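Local coordinates for oligopeptide-binding protein AppA (Bacillus subtilis, PDB 1XOC) that binds oligopeptides for uptake by the App ABC permease, which can replace the Opp system in sporulation and genetic competence, at residues G89-D94 / N204-E209; G186-K191 / Y511-W516; T33-L38 / N50-F55. All coordinates share one frame; numbering follows the deposited sequence.

From the N terminus, contact 3 closes first: residues 33-38, after strand 23-28, meet residues 50-55 at the end of helix 43-52, closing a short span that contains most of that helix. Contact 1 opens at 89-94, after strand 81-86, and closes at 204-209, beyond strand 198-203. Contact 2 starts inside that span, at 186-191, and ends at 511-516, so contacts 1 and 2 cross while contact 3 precedes both. Residues 186-191 of contact 2 touch both other contacts: Gly-186 O receives His-93 and Asn-204 of contact 1, and Gly-186 N and Phe-188 N probably bond to Leu-52 O and Met-51 O of contact 3. Strand 188-194 thus joins helix 43-52 and the C-terminal region.

Contact 1 of 3, residues G89-D94 / N204-E209; sequences GVKFHD and NDDYFE. With ZN (zinc ion), chain D.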
loop_
_atom_site.group_PDB
_atom_site.type_symbol
_atom_site.label_atom_id
_atom_site.label_comp_id
_atom_site.label_asym_id
_atom_site.label_seq_id
_atom_site.Cartn_x
_atom_site.Cartn_y
_atom_site.Cartn_z
ATOM N N GLY A 89 12.342 4.726 -28.805
ATOM C CA GLY A 89 12.059 3.392 -29.325
ATOM C C GLY A 89 11.258 2.504 -28.401
ATOM O O GLY A 89 11.141 1.292 -28.629
ATOM N N VAL A 90 10.713 3.080 -27.332
ATOM C CA VAL A 90 9.847 2.336 -26.428
ATOM C C VAL A 90 8.451 2.290 -27.038
ATOM O O VAL A 90 7.904 3.307 -27.451
ATOM C CB VAL A 90 9.783 3.018 -25.028
ATOM C CG1 VAL A 90 8.835 2.279 -24.123
ATOM C CG2 VAL A 90 11.179 3.100 -24.440
ATOM N N LYS A 91 7.872 1.104 -27.095
ATOM C CA LYS A 91 6.548 0.934 -27.705
ATOM C C LYS A 91 5.474 0.553 -26.691
ATOM O O LYS A 91 5.716 -0.237 -25.775
ATOM C CB LYS A 91 6.564 -0.163 -28.794
ATOM C CG LYS A 91 7.689 -0.066 -29.823
ATOM C CD LYS A 91 7.597 1.198 -30.628
ATOM C CE LYS A 91 8.752 1.274 -31.631
ATOM N NZ LYS A 91 8.713 2.500 -32.476
ATOM N N PHE A 92 4.273 1.086 -26.890
ATOM C CA PHE A 92 3.094 0.533 -26.257
ATOM C C PHE A 92 2.721 -0.833 -26.875
ATOM O O PHE A 92 3.157 -1.214 -27.966
ATOM C CB PHE A 92 1.915 1.491 -26.367
ATOM C CG PHE A 92 2.016 2.702 -25.478
ATOM C CD1 PHE A 92 2.359 3.935 -25.999
ATOM C CD2 PHE A 92 1.749 2.608 -24.129
ATOM C CE1 PHE A 92 2.430 5.028 -25.174
ATOM C CE2 PHE A 92 1.844 3.723 -23.291
ATOM C CZ PHE A 92 2.168 4.923 -23.818
ATOM N N HIS A 93 1.871 -1.565 -26.188
ATOM C CA HIS A 93 1.471 -2.907 -26.640
ATOM C C HIS A 93 0.738 -2.922 -27.989
ATOM O O HIS A 93 0.609 -3.982 -28.606
ATOM C CB HIS A 93 0.634 -3.604 -25.569
ATOM C CG HIS A 93 1.352 -3.761 -24.260
ATOM N ND1 HIS A 93 0.694 -3.726 -23.042
ATOM C CD2 HIS A 93 2.673 -3.933 -23.975
ATOM C CE1 HIS A 93 1.579 -3.884 -22.071
ATOM N NE2 HIS A 93 2.788 -4.005 -22.608
ATOM N N ASP A 94 0.291 -1.758 -28.448
ATOM C CA ASP A 94 -0.350 -1.627 -29.768
ATOM C C ASP A 94 0.660 -1.328 -30.875
ATOM O O ASP A 94 0.284 -1.162 -32.060
ATOM C CB ASP A 94 -1.439 -0.539 -29.727
ATOM C CG ASP A 94 -0.903 0.813 -29.305
ATOM O OD1 ASP A 94 0.318 0.974 -29.119
ATOM O OD2 ASP A 94 -1.707 1.772 -29.176
ATOM N N ASN A 204 5.497 -9.523 -23.159
ATOM C CA ASN A 204 5.600 -8.550 -24.219
ATOM C C ASN A 204 6.885 -8.768 -25.016
ATOM O O ASN A 204 7.978 -8.406 -24.538
ATOM C CB ASN A 204 5.642 -7.154 -23.606
ATOM C CG ASN A 204 5.774 -6.068 -24.621
ATOM O OD1 ASN A 204 5.738 -6.327 -25.838
ATOM N ND2 ASN A 204 5.974 -4.818 -24.131
ATOM N N ASP A 205 6.758 -9.311 -26.226
ATOM C CA ASP A 205 7.911 -9.617 -27.068
ATOM C C ASP A 205 8.722 -8.369 -27.458
ATOM O O ASP A 205 9.903 -8.480 -27.860
ATOM C CB ASP A 205 7.427 -10.317 -28.348
ATOM C CG ASP A 205 6.747 -11.666 -28.088
ATOM O OD1 ASP A 205 7.038 -12.313 -27.107
ATOM O OD2 ASP A 205 5.957 -12.125 -28.921
ATOM N N ASP A 206 8.090 -7.205 -27.407
ATOM C CA ASP A 206 8.749 -5.944 -27.815
ATOM C C ASP A 206 9.119 -5.064 -26.631
ATOM O O ASP A 206 9.317 -3.868 -26.801
ATOM C CB ASP A 206 7.833 -5.166 -28.774
ATOM C CG ASP A 206 8.595 -4.255 -29.739
ATOM O OD1 ASP A 206 9.835 -4.357 -29.872
ATOM O OD2 ASP A 206 7.922 -3.432 -30.388
ATOM N N TYR A 207 9.211 -5.633 -25.437
ATOM C CA TYR A 207 9.529 -4.834 -24.271
ATOM C C TYR A 207 10.898 -4.187 -24.440
ATOM O O TYR A 207 11.862 -4.824 -24.889
ATOM C CB TYR A 207 9.528 -5.688 -23.007
ATOM C CG TYR A 207 9.798 -4.866 -21.749
ATOM C CD1 TYR A 207 9.030 -3.767 -21.451
ATOM C CD2 TYR A 207 10.830 -5.216 -20.865
ATOM C CE1 TYR A 207 9.254 -3.022 -20.291
ATOM C CE2 TYR A 207 11.070 -4.483 -19.731
ATOM C CZ TYR A 207 10.315 -3.375 -19.460
ATOM O OH TYR A 207 10.543 -2.643 -18.295
ATOM N N PHE A 208 10.985 -2.919 -24.028
ATOM C CA PHE A 208 12.201 -2.135 -24.298
ATOM C C PHE A 208 13.502 -2.643 -23.688
ATOM O O PHE A 208 14.571 -2.336 -24.220
ATOM C CB PHE A 208 11.958 -0.631 -24.050
ATOM C CG PHE A 208 12.038 -0.197 -22.619
ATOM C CD1 PHE A 208 13.224 0.360 -22.128
ATOM C CD2 PHE A 208 10.943 -0.243 -21.801
ATOM C CE1 PHE A 208 13.319 0.812 -20.819
ATOM C CE2 PHE A 208 11.012 0.206 -20.486
ATOM C CZ PHE A 208 12.224 0.737 -19.999
ATOM N N GLU A 209 13.438 -3.419 -22.606
ATOM C CA GLU A 209 14.639 -3.999 -22.003
ATOM C C GLU A 209 14.850 -5.446 -22.426
ATOM O O GLU A 209 15.776 -6.104 -21.957
ATOM C CB GLU A 209 14.570 -3.925 -20.494
ATOM C CG GLU A 209 14.395 -2.540 -19.951
ATOM C CD GLU A 209 14.545 -2.478 -18.462
ATOM O OE1 GLU A 209 14.541 -3.556 -17.796
ATOM O OE2 GLU A 209 14.692 -1.345 -17.957
HETATM ZN ZN ZN D . 5.704 -14.124 -28.951
HETATM O O HOH W 1 9.773 -1.146 -26.748
HETATM O O HOH W 2 8.360 -1.495 -23.928
HETATM O O HOH W 3 6.014 -2.907 -26.146
HETATM O O HOH W 4 4.010 -14.408 -28.916
#
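Asn-204 reaches across to the edge of the His-93 ring. CB carries CG anti to the backbone N (chi1 179°), directing the amide at the histidine. CG lies 3.8 Å from His-93 CD2. Beyond it, ND2 comes within 3.4 Å of His-93 CD2 in the plane of the imidazole, with the amide and ring planes almost perpendicular at 89°. Both groups point a nitrogen, Asn-204 ND2 and His-93 NE2, at the same acceptor, the carbonyl oxygen of Gly-186. ND2 also gives to a water 2.8 Å away, which donates to Lys-91 O at 2.7 Å. The other branch, OD1, turns back to its own chain and takes the N-H of Asp-206 at 3.0 Å, from well above the carbonyl plane.

Val-90 CG2 packs on Phe-208 CB at 3.8 Å, and Lys-91 CG passes Asp-206 OD2 at 3.4 Å, while the lysine NZ forms a salt bridge with Glu-97. Another water accepts from Lys-91 N and can donate to Asp-206 O, bridging the loops. Asp-205 OD2 binds a zinc ion. The bond from Asp-206 N to Asn-204 OD1 makes an Asx turn at the head of a type I beta turn, residues 204 to 207, that begins the loop between strands 198-203 and 216-221.

Contact 2 of 3, residues G186-K191 / Y511-W516; sequences GPFKFK and YNIEKW
Two pairs of side chains carry this buried contact, Pro-187 with Glu-514 and Phe-188 with Ile-513, and they meet at different inclinations. The proline ring and the glutamate cross obliquely. Pro-187 CB rests against Glu-514 CB at 3.7 Å, and CG of the ring lies 3.6 Å from Glu-514 OE1, so the proline touches the glutamate at both its first carbon and its carboxylate. The glutamate torsions account for this: CG sits between the backbone N and the carbonyl carbon (chi1 58°), and the chain then bends at chi2 (-88°), which brings the carboxylate to Pro-187 CG. The other oxygen, OE2, makes a long, weak ion pair with Lys-58.

Phe-188 meets Ile-513 at about a right angle, with only the far end of the ring involved: CE2 touches the CG2 methyl at 3.8 Å. The same corner of the ring comes edge-on to the backbone of Glu-514, with CE2 4.1 Å from Glu-514 N. Within 511-516, Ile-513 CA stands 3.5 Å above one face of the Trp-516 ring, over its centre. Met-51 and Val-217 touch both Phe-188 and Ile-513, adding to the apolar surroundings.

Residues 513-515 form a short 3-10 turn, with Lys-515 N bonded to Asn-512 O and Trp-516 N to Ile-513 O. The C-terminal part of the chain is thus packed against the start of strand 188-194, an outermost strand of the four-stranded mixed sheet, consistent with the family 5 solute-binding fold, in which the chain's end returns to the domain where it began.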
loop_
_atom_site.group_PDB
_atom_site.type_symbol
_atom_site.label_atom_id
_atom_site.label_comp_id
_atom_site.label_asym_id
_atom_site.label_seq_id
_atom_site.Cartn_x
_atom_site.Cartn_y
_atom_site.Cartn_z
ATOM N N GLY A 186 4.715 -1.856 -20.567
ATOM C CA GLY A 186 5.448 -2.674 -19.612
ATOM C C GLY A 186 5.754 -4.046 -20.151
ATOM O O GLY A 186 5.379 -4.387 -21.295
ATOM N N PRO A 187 6.420 -4.864 -19.330
ATOM C CA PRO A 187 6.952 -6.137 -19.766
ATOM C C PRO A 187 5.948 -7.215 -20.072
ATOM O O PRO A 187 6.309 -8.209 -20.710
ATOM C CB PRO A 187 7.850 -6.569 -18.598
ATOM C CG PRO A 187 7.374 -5.797 -17.435
ATOM C CD PRO A 187 6.812 -4.536 -17.952
ATOM N N PHE A 188 4.702 -7.050 -19.608
ATOM C CA PHE A 188 3.665 -8.057 -19.844
ATOM C C PHE A 188 2.432 -7.358 -20.399
ATOM O O PHE A 188 2.099 -6.239 -20.006
ATOM C CB PHE A 188 3.336 -8.825 -18.557
ATOM C CG PHE A 188 4.469 -9.684 -18.077
ATOM C CD1 PHE A 188 4.596 -10.991 -18.528
ATOM C CD2 PHE A 188 5.460 -9.161 -17.229
ATOM C CE1 PHE A 188 5.662 -11.792 -18.113
ATOM C CE2 PHE A 188 6.511 -9.978 -16.799
ATOM C CZ PHE A 188 6.619 -11.260 -17.243
ATOM N N LYS A 189 1.759 -8.035 -21.312
ATOM C CA LYS A 189 0.527 -7.547 -21.957
ATOM C C LYS A 189 -0.726 -8.206 -21.346
ATOM O O LYS A 189 -0.689 -9.351 -20.930
ATOM C CB LYS A 189 0.522 -7.922 -23.437
ATOM C CG LYS A 189 1.677 -7.525 -24.250
ATOM C CD LYS A 189 1.492 -8.052 -25.698
ATOM C CE LYS A 189 1.451 -9.585 -25.743
ATOM N NZ LYS A 189 1.794 -10.228 -27.062
ATOM N N PHE A 190 -1.819 -7.466 -21.298
ATOM C CA PHE A 190 -3.086 -8.000 -20.816
ATOM C C PHE A 190 -3.671 -9.024 -21.768
ATOM O O PHE A 190 -3.793 -8.759 -22.951
ATOM C CB PHE A 190 -4.070 -6.833 -20.596
ATOM C CG PHE A 190 -5.418 -7.244 -20.080
ATOM C CD1 PHE A 190 -5.656 -7.326 -18.716
ATOM C CD2 PHE A 190 -6.439 -7.565 -20.961
ATOM C CE1 PHE A 190 -6.932 -7.691 -18.244
ATOM C CE2 PHE A 190 -7.709 -7.939 -20.499
ATOM C CZ PHE A 190 -7.942 -8.005 -19.135
ATOM N N LYS A 191 -4.062 -10.183 -21.242
ATOM C CA LYS A 191 -4.797 -11.176 -22.026
ATOM C C LYS A 191 -6.262 -11.312 -21.595
ATOM O O LYS A 191 -7.156 -11.273 -22.430
ATOM C CB LYS A 191 -4.083 -12.523 -21.955
ATOM C CG LYS A 191 -4.741 -13.597 -22.813
ATOM C CD LYS A 191 -4.065 -14.952 -22.681
ATOM C CE LYS A 191 -4.520 -15.874 -23.785
ATOM N NZ LYS A 191 -6.004 -15.750 -24.020
ATOM N N TYR A 511 8.755 -7.699 -8.027
ATOM C CA TYR A 511 9.774 -6.812 -8.545
ATOM C C TYR A 511 10.603 -7.504 -9.627
ATOM O O TYR A 511 11.165 -8.552 -9.387
ATOM C CB TYR A 511 10.695 -6.336 -7.428
ATOM C CG TYR A 511 11.849 -5.437 -7.885
ATOM C CD1 TYR A 511 11.612 -4.148 -8.344
ATOM C CD2 TYR A 511 13.150 -5.885 -7.864
ATOM C CE1 TYR A 511 12.675 -3.321 -8.756
ATOM C CE2 TYR A 511 14.188 -5.078 -8.292
ATOM C CZ TYR A 511 13.919 -3.802 -8.748
ATOM O OH TYR A 511 14.925 -2.971 -9.193
ATOM N N ASN A 512 10.718 -6.865 -10.784
ATOM C CA ASN A 512 11.590 -7.332 -11.880
ATOM C C ASN A 512 11.311 -8.774 -12.323
ATOM O O ASN A 512 12.205 -9.503 -12.772
ATOM C CB ASN A 512 13.053 -7.089 -11.563
ATOM C CG ASN A 512 13.515 -5.725 -12.008
ATOM O OD1 ASN A 512 12.704 -4.840 -12.348
ATOM N ND2 ASN A 512 14.818 -5.521 -11.983
ATOM N N ILE A 513 10.040 -9.144 -12.245
ATOM C CA ILE A 513 9.541 -10.454 -12.703
ATOM C C ILE A 513 9.939 -10.754 -14.156
ATOM O O ILE A 513 10.149 -11.926 -14.511
ATOM C CB ILE A 513 8.006 -10.608 -12.438
ATOM C CG1 ILE A 513 7.548 -12.023 -12.828
ATOM C CG2 ILE A 513 7.182 -9.497 -13.096
ATOM C CD1 ILE A 513 6.212 -12.388 -12.235
ATOM N N GLU A 514 10.110 -9.706 -14.961
ATOM C CA GLU A 514 10.616 -9.885 -16.340
ATOM C C GLU A 514 12.025 -10.453 -16.423
ATOM O O GLU A 514 12.454 -10.886 -17.498
ATOM C CB GLU A 514 10.522 -8.566 -17.112
ATOM C CG GLU A 514 11.267 -7.402 -16.498
ATOM C CD GLU A 514 10.475 -6.573 -15.450
ATOM O OE1 GLU A 514 9.504 -7.042 -14.782
ATOM O OE2 GLU A 514 10.849 -5.400 -15.304
ATOM N N LYS A 515 12.758 -10.448 -15.304
ATOM C CA LYS A 515 14.104 -10.956 -15.272
ATOM C C LYS A 515 14.214 -12.336 -14.630
ATOM O O LYS A 515 15.295 -12.911 -14.581
ATOM C CB LYS A 515 15.012 -10.025 -14.457
ATOM C CG LYS A 515 14.981 -8.537 -14.795
ATOM C CD LYS A 515 15.286 -8.238 -16.219
ATOM C CE LYS A 515 15.080 -6.753 -16.492
ATOM N NZ LYS A 515 15.248 -6.426 -17.935
ATOM N N TRP A 516 13.123 -12.866 -14.105
ATOM C CA TRP A 516 13.139 -14.172 -13.475
ATOM C C TRP A 516 13.032 -15.248 -14.553
ATOM O O TRP A 516 12.413 -15.038 -15.593
ATOM C CB TRP A 516 11.943 -14.361 -12.540
ATOM C CG TRP A 516 11.739 -13.322 -11.473
ATOM C CD1 TRP A 516 12.535 -12.249 -11.183
ATOM C CD2 TRP A 516 10.621 -13.244 -10.575
ATOM N NE1 TRP A 516 11.988 -11.529 -10.137
ATOM C CE2 TRP A 516 10.802 -12.108 -9.767
ATOM C CE3 TRP A 516 9.470 -14.013 -10.392
ATOM C CZ2 TRP A 516 9.888 -11.747 -8.764
ATOM C CZ3 TRP A 516 8.563 -13.649 -9.414
ATOM C CH2 TRP A 516 8.766 -12.528 -8.618
#

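Contact 3 of 3, residues T33-L38 / N50-F55; sequences TLFNSL and NMLYSF
The buried junction between the loop after strand 23-28 and the C-terminal end of helix 43-52 is made by Phe-35 against Leu-52 and Tyr-53. Its polar link is a single bond: Tyr-53 OH donates to the backbone oxygen of Phe-35 at 2.8 Å. The hydroxyl stands above the carbonyl plane, 36° out of it, while the oxygen lies near the plane of the tyrosine ring, at its edge, 3.5 Å from Tyr-53 CE2. One face of that ring has Leu-52 CB over its centre.

The CD1 methyl of Leu-52 packs obliquely on Phe-35, 3.9 Å from CB and 4.0 Å from CG, so CB and the near side of the ring do the touching and the rest of the ring runs on to Trp-193 and Ile-199. The loop is shaped by an Asx turn, Asn-36 OD1 accepting from Leu-38 N at 3.1 Å. Tyr-53 is where the chain leaves helical geometry, and CG anti to its carbonyl carbon (chi1 -60°) sends the ring to the loop. A phenylalanine in place of Tyr-53 would probably leave the carbonyl of the buried Phe-35 without this donor and the loop less firmly tied to the helix end. The tyrosine also touches Ala-157, Phe-177 and Pro-182.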
loop_
_atom_site.group_PDB
_atom_site.type_symbol
_atom_site.label_atom_id
_atom_site.label_comp_id
_atom_site.label_asym_id
_atom_site.label_seq_id
_atom_site.Cartn_x
_atom_site.Cartn_y
_atom_site.Cartn_z
ATOM N N THR A 33 -8.869 -3.849 -8.584
ATOM C CA THR A 33 -10.014 -3.029 -8.956
ATOM C C THR A 33 -9.841 -2.446 -10.361
ATOM O O THR A 33 -10.719 -2.530 -11.194
ATOM C CB THR A 33 -10.159 -1.898 -7.944
ATOM O OG1 THR A 33 -10.503 -2.448 -6.679
ATOM C CG2 THR A 33 -11.319 -0.987 -8.285
ATOM N N LEU A 34 -8.686 -1.849 -10.610
ATOM C CA LEU A 34 -8.411 -1.301 -11.913
ATOM C C LEU A 34 -6.908 -1.089 -12.085
ATOM O O LEU A 34 -6.180 -1.143 -11.128
ATOM C CB LEU A 34 -9.169 0.013 -12.106
ATOM C CG LEU A 34 -8.649 1.327 -11.521
ATOM C CD1 LEU A 34 -9.416 2.531 -11.926
ATOM C CD2 LEU A 34 -8.437 1.323 -10.063
ATOM N N PHE A 35 -6.469 -0.835 -13.310
ATOM C CA PHE A 35 -5.046 -0.728 -13.611
ATOM C C PHE A 35 -4.747 0.654 -14.142
ATOM O O PHE A 35 -4.743 0.895 -15.325
ATOM C CB PHE A 35 -4.632 -1.789 -14.625
ATOM C CG PHE A 35 -5.238 -3.135 -14.365
ATOM C CD1 PHE A 35 -5.994 -3.759 -15.317
ATOM C CD2 PHE A 35 -5.059 -3.755 -13.161
ATOM C CE1 PHE A 35 -6.541 -4.980 -15.072
ATOM C CE2 PHE A 35 -5.615 -4.969 -12.920
ATOM C CZ PHE A 35 -6.360 -5.576 -13.886
ATOM N N ASN A 36 -4.512 1.550 -13.209
ATOM C CA ASN A 36 -4.245 2.943 -13.512
ATOM C C ASN A 36 -3.743 3.646 -12.255
ATOM O O ASN A 36 -4.459 3.819 -11.302
ATOM C CB ASN A 36 -5.503 3.645 -14.029
ATOM C CG ASN A 36 -5.220 5.012 -14.616
ATOM O OD1 ASN A 36 -4.323 5.732 -14.130
ATOM N ND2 ASN A 36 -5.968 5.396 -15.669
ATOM N N SER A 37 -2.458 3.992 -12.224
ATOM C CA SER A 37 -1.862 4.508 -11.015
ATOM C C SER A 37 -2.471 5.833 -10.522
ATOM O O SER A 37 -2.312 6.190 -9.350
ATOM C CB SER A 37 -0.367 4.642 -11.206
ATOM O OG SER A 37 -0.097 5.686 -12.090
ATOM N N LEU A 38 -3.168 6.554 -11.399
ATOM C CA LEU A 38 -3.805 7.809 -10.996
ATOM C C LEU A 38 -5.054 7.577 -10.126
ATOM O O LEU A 38 -5.535 8.510 -9.478
ATOM C CB LEU A 38 -4.143 8.671 -12.211
ATOM C CG LEU A 38 -2.978 9.039 -13.140
ATOM C CD1 LEU A 38 -3.494 9.736 -14.400
ATOM C CD2 LEU A 38 -2.015 9.888 -12.349
ATOM N N ASN A 50 2.349 -2.595 -12.321
ATOM C CA ASN A 50 3.814 -2.659 -12.460
ATOM C C ASN A 50 4.278 -3.672 -13.504
ATOM O O ASN A 50 5.449 -3.629 -13.918
ATOM C CB ASN A 50 4.488 -2.841 -11.102
ATOM C CG ASN A 50 4.590 -1.521 -10.365
ATOM O OD1 ASN A 50 3.615 -1.017 -9.807
ATOM N ND2 ASN A 50 5.741 -0.911 -10.451
ATOM N N MET A 51 3.400 -4.579 -13.932
ATOM C CA MET A 51 3.683 -5.494 -15.047
ATOM C C MET A 51 3.237 -4.926 -16.371
ATOM O O MET A 51 3.861 -5.170 -17.395
ATOM C CB MET A 51 3.046 -6.872 -14.814
ATOM C CG MET A 51 3.773 -7.632 -13.736
ATOM S SD MET A 51 3.221 -9.331 -13.468
ATOM C CE MET A 51 1.646 -9.026 -12.698
ATOM N N LEU A 52 2.101 -4.216 -16.377
ATOM C CA LEU A 52 1.549 -3.656 -17.640
ATOM C C LEU A 52 2.212 -2.391 -18.174
ATOM O O LEU A 52 2.189 -2.161 -19.385
ATOM C CB LEU A 52 0.050 -3.328 -17.491
ATOM C CG LEU A 52 -0.930 -4.471 -17.268
ATOM C CD1 LEU A 52 -2.293 -3.999 -16.889
ATOM C CD2 LEU A 52 -0.948 -5.288 -18.515
ATOM N N TYR A 53 2.700 -1.522 -17.268
ATOM C CA TYR A 53 3.101 -0.169 -17.608
ATOM C C TYR A 53 4.561 0.031 -17.341
ATOM O O TYR A 53 5.197 -0.786 -16.663
ATOM C CB TYR A 53 2.288 0.841 -16.778
ATOM C CG TYR A 53 0.814 0.734 -17.017
ATOM C CD1 TYR A 53 0.284 1.057 -18.260
ATOM C CD2 TYR A 53 -0.030 0.371 -16.003
ATOM C CE1 TYR A 53 -1.069 0.952 -18.515
ATOM C CE2 TYR A 53 -1.376 0.269 -16.241
ATOM C CZ TYR A 53 -1.876 0.570 -17.479
ATOM O OH TYR A 53 -3.260 0.475 -17.667
ATOM N N SER A 54 5.062 1.159 -17.834
ATOM C CA SER A 54 6.382 1.656 -17.516
ATOM C C SER A 54 6.272 2.962 -16.707
ATOM O O SER A 54 5.257 3.669 -16.754
ATOM C CB SER A 54 7.180 1.911 -18.777
ATOM O OG SER A 54 7.323 0.742 -19.560
ATOM N N PHE A 55 7.405 3.274 -16.065
ATOM C CA PHE A 55 7.555 4.371 -15.112
ATOM C C PHE A 55 8.892 5.050 -15.387
ATOM O O PHE A 55 9.871 4.402 -15.757
ATOM C CB PHE A 55 7.547 3.805 -13.682
ATOM C CG PHE A 55 6.281 2.973 -13.379
ATOM C CD1 PHE A 55 5.206 3.491 -12.642
ATOM C CD2 PHE A 55 6.204 1.673 -13.830
ATOM C CE1 PHE A 55 4.056 2.696 -12.436
ATOM C CE2 PHE A 55 5.032 0.910 -13.608
ATOM C CZ PHE A 55 4.032 1.417 -12.917
#